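Side-chain contacts in polyketide biosynthesis cytochrome P450 PksS (Bacillus subtilis, PDB 4YZR), which acts as a heme-dependent monooxygenase in the biosynthesis of the antibiotic polyketide bacillaene, with dihydrobacillaene as its substrate: residues A[51-56]-A[318-323]; A[325-330]-A[338-343]. One frame throughout, in Å; residues are numbered along the deposited sequence.

Contact 1: A[51-56]-A[318-323]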
loop_
_atom_site.group_PDB
_atom_site.type_symbol
_atom_site.label_atom_id
_atom_site.label_comp_id
_atom_site.label_asym_id
_atom_site.label_seq_id
_atom_site.Cartn_x
_atom_site.Cartn_y
_atom_site.Cartn_z
ATOM N N ASP A 51 -13.928 -10.753 11.660
ATOM C CA ASP A 51 -14.882 -11.647 11.062
ATOM C C ASP A 51 -15.804 -10.936 10.148
ATOM O O ASP A 51 -16.097 -11.444 9.027
ATOM C CB ASP A 51 -15.709 -12.424 12.171
ATOM C CG ASP A 51 -16.487 -11.583 13.106
ATOM O OD1 ASP A 51 -16.328 -10.371 13.286
ATOM O OD2 ASP A 51 -17.412 -12.111 13.835
ATOM N N ASP A 52 -16.238 -9.745 10.507
ATOM C CA ASP A 52 -17.130 -9.012 9.605
ATOM C C ASP A 52 -16.418 -8.461 8.350
ATOM O O ASP A 52 -16.945 -8.468 7.236
ATOM C CB ASP A 52 -17.814 -7.836 10.286
ATOM C CG ASP A 52 -18.680 -8.264 11.489
ATOM O OD1 ASP A 52 -19.343 -9.332 11.356
ATOM O OD2 ASP A 52 -18.737 -7.585 12.511
ATOM N N CYS A 53 -15.142 -8.069 8.531
ATOM C CA CYS A 53 -14.365 -7.665 7.360
ATOM C C CYS A 53 -14.257 -8.800 6.396
ATOM O O CYS A 53 -14.379 -8.656 5.176
ATOM C CB CYS A 53 -13.019 -7.185 7.784
ATOM S SG CYS A 53 -12.966 -5.502 8.463
ATOM N N MET A 54 -13.928 -10.008 6.947
ATOM C CA MET A 54 -13.882 -11.211 6.074
ATOM C C MET A 54 -15.168 -11.450 5.378
ATOM O O MET A 54 -15.136 -11.753 4.167
ATOM C CB MET A 54 -13.366 -12.455 6.809
ATOM C CG MET A 54 -11.947 -12.437 7.233
ATOM S SD MET A 54 -10.871 -12.480 5.774
ATOM C CE MET A 54 -11.406 -13.844 4.876
ATOM N N ALA A 55 -16.267 -11.356 6.060
ATOM C CA ALA A 55 -17.573 -11.605 5.397
ATOM C C ALA A 55 -17.764 -10.624 4.257
ATOM O O ALA A 55 -18.117 -10.971 3.098
ATOM C CB ALA A 55 -18.686 -11.446 6.383
ATOM N N PHE A 56 -17.503 -9.337 4.444
ATOM C CA PHE A 56 -17.655 -8.344 3.376
ATOM C C PHE A 56 -16.665 -8.476 2.287
ATOM O O PHE A 56 -16.992 -8.158 1.116
ATOM C CB PHE A 56 -17.666 -6.920 3.940
ATOM C CG PHE A 56 -18.990 -6.534 4.537
ATOM C CD1 PHE A 56 -19.287 -6.790 5.860
ATOM C CD2 PHE A 56 -19.961 -5.897 3.736
ATOM C CE1 PHE A 56 -20.533 -6.449 6.396
ATOM C CE2 PHE A 56 -21.166 -5.517 4.314
ATOM C CZ PHE A 56 -21.443 -5.856 5.612
ATOM N N GLY A 318 -6.918 -1.822 9.937
ATOM C CA GLY A 318 -6.107 -1.590 11.095
ATOM C C GLY A 318 -6.675 -2.255 12.382
ATOM O O GLY A 318 -5.907 -2.787 13.165
ATOM N N SER A 319 -7.999 -2.121 12.539
ATOM C CA SER A 319 -8.608 -2.771 13.699
ATOM C C SER A 319 -8.826 -4.229 13.509
ATOM O O SER A 319 -8.776 -5.007 14.491
ATOM C CB SER A 319 -9.901 -2.039 14.013
ATOM O OG SER A 319 -10.808 -1.996 13.006
ATOM N N ALA A 320 -9.144 -4.697 12.323
ATOM C CA ALA A 320 -9.316 -6.117 12.102
ATOM C C ALA A 320 -8.038 -6.854 12.456
ATOM O O ALA A 320 -8.023 -7.934 13.065
ATOM C CB ALA A 320 -9.635 -6.388 10.649
ATOM N N ASN A 321 -6.888 -6.239 12.122
ATOM C CA ASN A 321 -5.564 -6.771 12.390
ATOM C C ASN A 321 -5.196 -6.799 13.886
ATOM O O ASN A 321 -4.200 -7.393 14.231
ATOM C CB ASN A 321 -4.540 -5.970 11.596
ATOM C CG ASN A 321 -4.394 -6.433 10.221
ATOM O OD1 ASN A 321 -4.895 -7.478 9.809
ATOM N ND2 ASN A 321 -3.639 -5.651 9.437
ATOM N N ARG A 322 -6.025 -6.175 14.689
ATOM C CA ARG A 322 -5.852 -6.156 16.145
ATOM C C ARG A 322 -7.003 -6.824 16.829
ATOM O O ARG A 322 -7.260 -6.573 18.055
ATOM C CB ARG A 322 -5.594 -4.729 16.683
ATOM C CG ARG A 322 -4.262 -4.193 16.129
ATOM C CD ARG A 322 -4.008 -2.807 16.555
ATOM N NE ARG A 322 -2.808 -2.239 15.917
ATOM C CZ ARG A 322 -1.954 -1.478 16.538
ATOM N NH1 ARG A 322 -2.107 -1.154 17.862
ATOM N NH2 ARG A 322 -1.015 -0.939 15.854
ATOM N N ASP A 323 -7.782 -7.633 16.146
ATOM C CA ASP A 323 -9.001 -8.237 16.752
ATOM C C ASP A 323 -8.591 -9.375 17.617
ATOM O O ASP A 323 -8.010 -10.346 17.201
ATOM C CB ASP A 323 -9.880 -8.673 15.593
ATOM C CG ASP A 323 -11.248 -9.089 15.955
ATOM O OD1 ASP A 323 -11.369 -9.740 17.083
ATOM O OD2 ASP A 323 -12.209 -8.847 15.284
HETATM O O HOH W 1 -13.938 -10.866 14.916
#

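Contact 2: A[325-330]-A[338-343]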
loop_
_atom_site.group_PDB
_atom_site.type_symbol
_atom_site.label_atom_id
_atom_site.label_comp_id
_atom_site.label_asym_id
_atom_site.label_seq_id
_atom_site.Cartn_x
_atom_site.Cartn_y
_atom_site.Cartn_z
ATOM N N ASN A 325 -10.269 -11.812 18.797
ATOM C CA ASN A 325 -10.815 -13.095 18.369
ATOM C C ASN A 325 -9.924 -13.852 17.422
ATOM O O ASN A 325 -10.024 -15.063 17.211
ATOM C CB ASN A 325 -12.106 -12.892 17.751
ATOM C CG ASN A 325 -13.109 -12.351 18.696
ATOM O OD1 ASN A 325 -13.566 -13.122 19.574
ATOM N ND2 ASN A 325 -13.435 -11.091 18.637
ATOM N N PHE A 326 -8.968 -13.100 16.774
ATOM C CA PHE A 326 -8.097 -13.693 15.821
ATOM C C PHE A 326 -6.621 -13.589 16.080
ATOM O O PHE A 326 -5.817 -14.296 15.423
ATOM C CB PHE A 326 -8.432 -13.124 14.389
ATOM C CG PHE A 326 -9.744 -13.620 13.885
ATOM C CD1 PHE A 326 -10.924 -12.997 14.237
ATOM C CD2 PHE A 326 -9.841 -14.809 13.139
ATOM C CE1 PHE A 326 -12.133 -13.451 13.796
ATOM C CE2 PHE A 326 -11.061 -15.264 12.713
ATOM C CZ PHE A 326 -12.195 -14.599 13.051
ATOM N N PHE A 327 -6.209 -12.734 17.008
ATOM C CA PHE A 327 -4.854 -12.515 17.350
ATOM C C PHE A 327 -4.725 -12.465 18.882
ATOM O O PHE A 327 -5.377 -11.689 19.536
ATOM C CB PHE A 327 -4.293 -11.193 16.755
ATOM C CG PHE A 327 -4.418 -11.070 15.252
ATOM C CD1 PHE A 327 -3.463 -11.606 14.457
ATOM C CD2 PHE A 327 -5.569 -10.593 14.656
ATOM C CE1 PHE A 327 -3.550 -11.530 13.076
ATOM C CE2 PHE A 327 -5.713 -10.533 13.274
ATOM C CZ PHE A 327 -4.700 -11.036 12.537
ATOM N N GLU A 328 -3.705 -13.166 19.348
ATOM C CA GLU A 328 -3.413 -13.117 20.781
ATOM C C GLU A 328 -2.637 -11.887 21.143
ATOM O O GLU A 328 -1.708 -11.528 20.437
ATOM C CB GLU A 328 -2.605 -14.351 21.146
ATOM C CG GLU A 328 -2.130 -14.469 22.595
ATOM C CD GLU A 328 -1.111 -15.595 22.732
ATOM O OE1 GLU A 328 -1.256 -16.590 21.989
ATOM O OE2 GLU A 328 -0.172 -15.489 23.557
ATOM N N ASN A 329 -3.035 -11.224 22.255
ATOM C CA ASN A 329 -2.382 -10.013 22.733
ATOM C C ASN A 329 -2.149 -9.059 21.544
ATOM O O ASN A 329 -1.014 -8.731 21.231
ATOM C CB ASN A 329 -1.015 -10.339 23.349
ATOM C CG ASN A 329 -1.114 -11.284 24.535
ATOM O OD1 ASN A 329 -0.392 -12.258 24.612
ATOM N ND2 ASN A 329 -1.964 -10.967 25.434
ATOM N N PRO A 330 -3.251 -8.656 20.937
ATOM C CA PRO A 330 -3.142 -7.968 19.606
ATOM C C PRO A 330 -2.472 -6.630 19.630
ATOM O O PRO A 330 -1.957 -6.155 18.627
ATOM C CB PRO A 330 -4.588 -7.848 19.165
ATOM C CG PRO A 330 -5.361 -7.908 20.480
ATOM C CD PRO A 330 -4.647 -8.944 21.260
ATOM N N SER A 338 3.260 -16.407 14.815
ATOM C CA SER A 338 3.170 -17.401 13.736
ATOM C C SER A 338 2.157 -18.520 14.066
ATOM O O SER A 338 2.284 -19.028 15.153
ATOM C CB SER A 338 4.502 -18.068 13.493
ATOM O OG SER A 338 4.426 -18.968 12.381
ATOM N N PRO A 339 1.090 -18.752 13.311
ATOM C CA PRO A 339 0.645 -17.954 12.150
ATOM C C PRO A 339 0.244 -16.460 12.429
ATOM O O PRO A 339 0.042 -16.016 13.506
ATOM C CB PRO A 339 -0.557 -18.808 11.589
ATOM C CG PRO A 339 -1.107 -19.465 12.794
ATOM C CD PRO A 339 0.017 -19.670 13.800
ATOM N N ASN A 340 -0.018 -15.763 11.367
ATOM C CA ASN A 340 -0.287 -14.259 11.447
ATOM C C ASN A 340 -1.127 -14.034 10.234
ATOM O O ASN A 340 -0.648 -13.698 9.153
ATOM C CB ASN A 340 0.984 -13.515 11.315
ATOM C CG ASN A 340 0.742 -11.993 11.428
ATOM O OD1 ASN A 340 -0.387 -11.495 11.294
ATOM N ND2 ASN A 340 1.819 -11.282 11.670
ATOM N N ARG A 341 -2.422 -14.140 10.360
ATOM C CA ARG A 341 -3.382 -14.067 9.329
ATOM C C ARG A 341 -3.963 -12.622 9.199
ATOM O O ARG A 341 -5.076 -12.409 8.950
ATOM C CB ARG A 341 -4.499 -15.122 9.470
ATOM C CG ARG A 341 -3.958 -16.559 9.403
ATOM C CD ARG A 341 -5.019 -17.647 9.203
ATOM N NE ARG A 341 -5.065 -18.342 10.489
ATOM C CZ ARG A 341 -4.294 -19.364 10.859
ATOM N NH1 ARG A 341 -3.504 -19.998 10.007
ATOM N NH2 ARG A 341 -4.425 -19.830 12.068
ATOM N N HIS A 342 -3.052 -11.652 9.156
ATOM C CA HIS A 342 -3.433 -10.276 8.941
ATOM C C HIS A 342 -4.036 -10.097 7.555
ATOM O O HIS A 342 -3.782 -10.895 6.607
ATOM C CB HIS A 342 -2.177 -9.359 9.108
ATOM C CG HIS A 342 -1.158 -9.505 8.061
ATOM N ND1 HIS A 342 -1.293 -9.031 6.774
ATOM C CD2 HIS A 342 0.051 -10.106 8.109
ATOM C CE1 HIS A 342 -0.214 -9.287 6.092
ATOM N NE2 HIS A 342 0.627 -9.974 6.848
ATOM N N ILE A 343 -4.769 -9.041 7.376
ATOM C CA ILE A 343 -5.364 -8.644 6.114
ATOM C C ILE A 343 -4.787 -7.324 5.549
ATOM O O ILE A 343 -5.441 -6.582 4.861
ATOM C CB ILE A 343 -6.887 -8.576 6.170
ATOM C CG1 ILE A 343 -7.449 -7.631 7.206
ATOM C CG2 ILE A 343 -7.464 -9.990 6.385
ATOM C CD1 ILE A 343 -8.959 -7.293 6.951
HETATM O O HOH W 2 -3.887 -14.959 13.075
#

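Contact 1: A[51-56]-A[318-323]
Asp51 faces Asp323 across a single water, near the start of helix 50-58. The Asp51 backbone N donates to water 1 at 3.3 Å, and the water in turn donates to Asp323 OD2 at 2.7 Å, spanning a direct gap of 4.4 Å between Asp51 N and Asp323 OD2. Asp323 holds its carboxylate there with CG anti to the backbone N (chi1 -170°). Its OD2 also accepts the N-H of Tyr50, so one oxygen serves two successive amides of the first helical turn, one directly and one through water; its OD1 takes Asn325 N. The Asp51 carboxylate folds back toward its own helix, where OD1 receives a weak bond from Asp52 N (2.9 Å, 122° at the hydrogen). The two carboxylates approach to 4.8 Å between Asp51 OD1 and Asp323 OD2, like charges whose mutual repulsion, if both are ionised, is probably offset by Arg49, which forms a salt bridge with Asp51.

Past Asp52, which forms a salt bridge with Lys303, Cys53 makes the apolar part of the contact. Cys53 SG, which a chi1 of -78° sets beside the backbone N, lies 4.1 Å from Ala320 CB, where the backbones are closest (7.1 Å between the CA atoms of Cys53 and Ala320). Helix 50-58, the P450 B helix, thus lies against the short helix 317-320 through Cys53, while Cys53 and Phe56 also rest on Ile47 of strand 42-47 and Ile315 of strand 312-315.

Contact 2: A[325-330]-A[338-343]
The Phe327 ring reaches the side-chain oxygen of Asn340 and the backbone of Arg341 and His342, where two parts of the P450 meander, the irregular loop between helix 317-320 and the heme-binding segment, come together. Arg341 is the centre of an inverse gamma turn there, closed by a weak bond from His342 N to Asn340 O (3.2 Å).

From CB, the Phe327 side chain leaves with CG anti to the carbonyl carbon (chi1 -56°), and this carries the far end of the ring to the turn. CB itself stands back from the opposing segment. Beyond CG and CD1, CE1 comes 3.6 Å from Asn340 OD1, an oblique approach in which ring and amide planes stand 80° apart. CZ, at the tip, ends 3.8 Å from Arg341 C and 3.8 Å from His342 N, both met by the ring edge near its plane, so the aromatic tip abuts the peptide bond following the turn's central residue. Asn340, with CG anti to its backbone N, turns OD1 back over that same peptide, where it accepts a weak bond from His342 N (3.4 Å, 132° at the hydrogen). The one N-H of His342 is thus split between two weak bonds, to O and OD1 of Asn340. The Asn340 side chain also touches Glu280 and Arg283 of helix 274-285, the glutamate and arginine of the ExxR motif characteristic of P450s. His342 turns its NE2 to Glu279 of that helix. Phe326 stacks instead on Tyr50. On one side of the Phe327 ring plane, 3.4 Å from CE1, sits water 2, which donates to Phe326 O at 3.1 Å and accepts from Arg341 N at 3.2 Å.

Contacts 1 and 2, with centres 11 Å apart, follow one another along the chain and lie on the same side of its centre. Segment 318-323 meets both halves of contact 2: Asn321 OD1 lies 2.9 Å from Ile343 N, a probable hydrogen bond, and Ala320 O packs 3.5 Å from Phe327 CE2. Ala320 therefore serves both contacts, its methyl facing Cys53 and its carbonyl oxygen packing beside CE2 at the rim of the Phe327 ring. Contact 2 is nearer the heme: the side chain of His342 is about 8 Å from the cofactor and about 9 Å from that of Cys352, the probable axial ligand of the iron, whereas the side chain of Cys53 is about 11 Å from the heme.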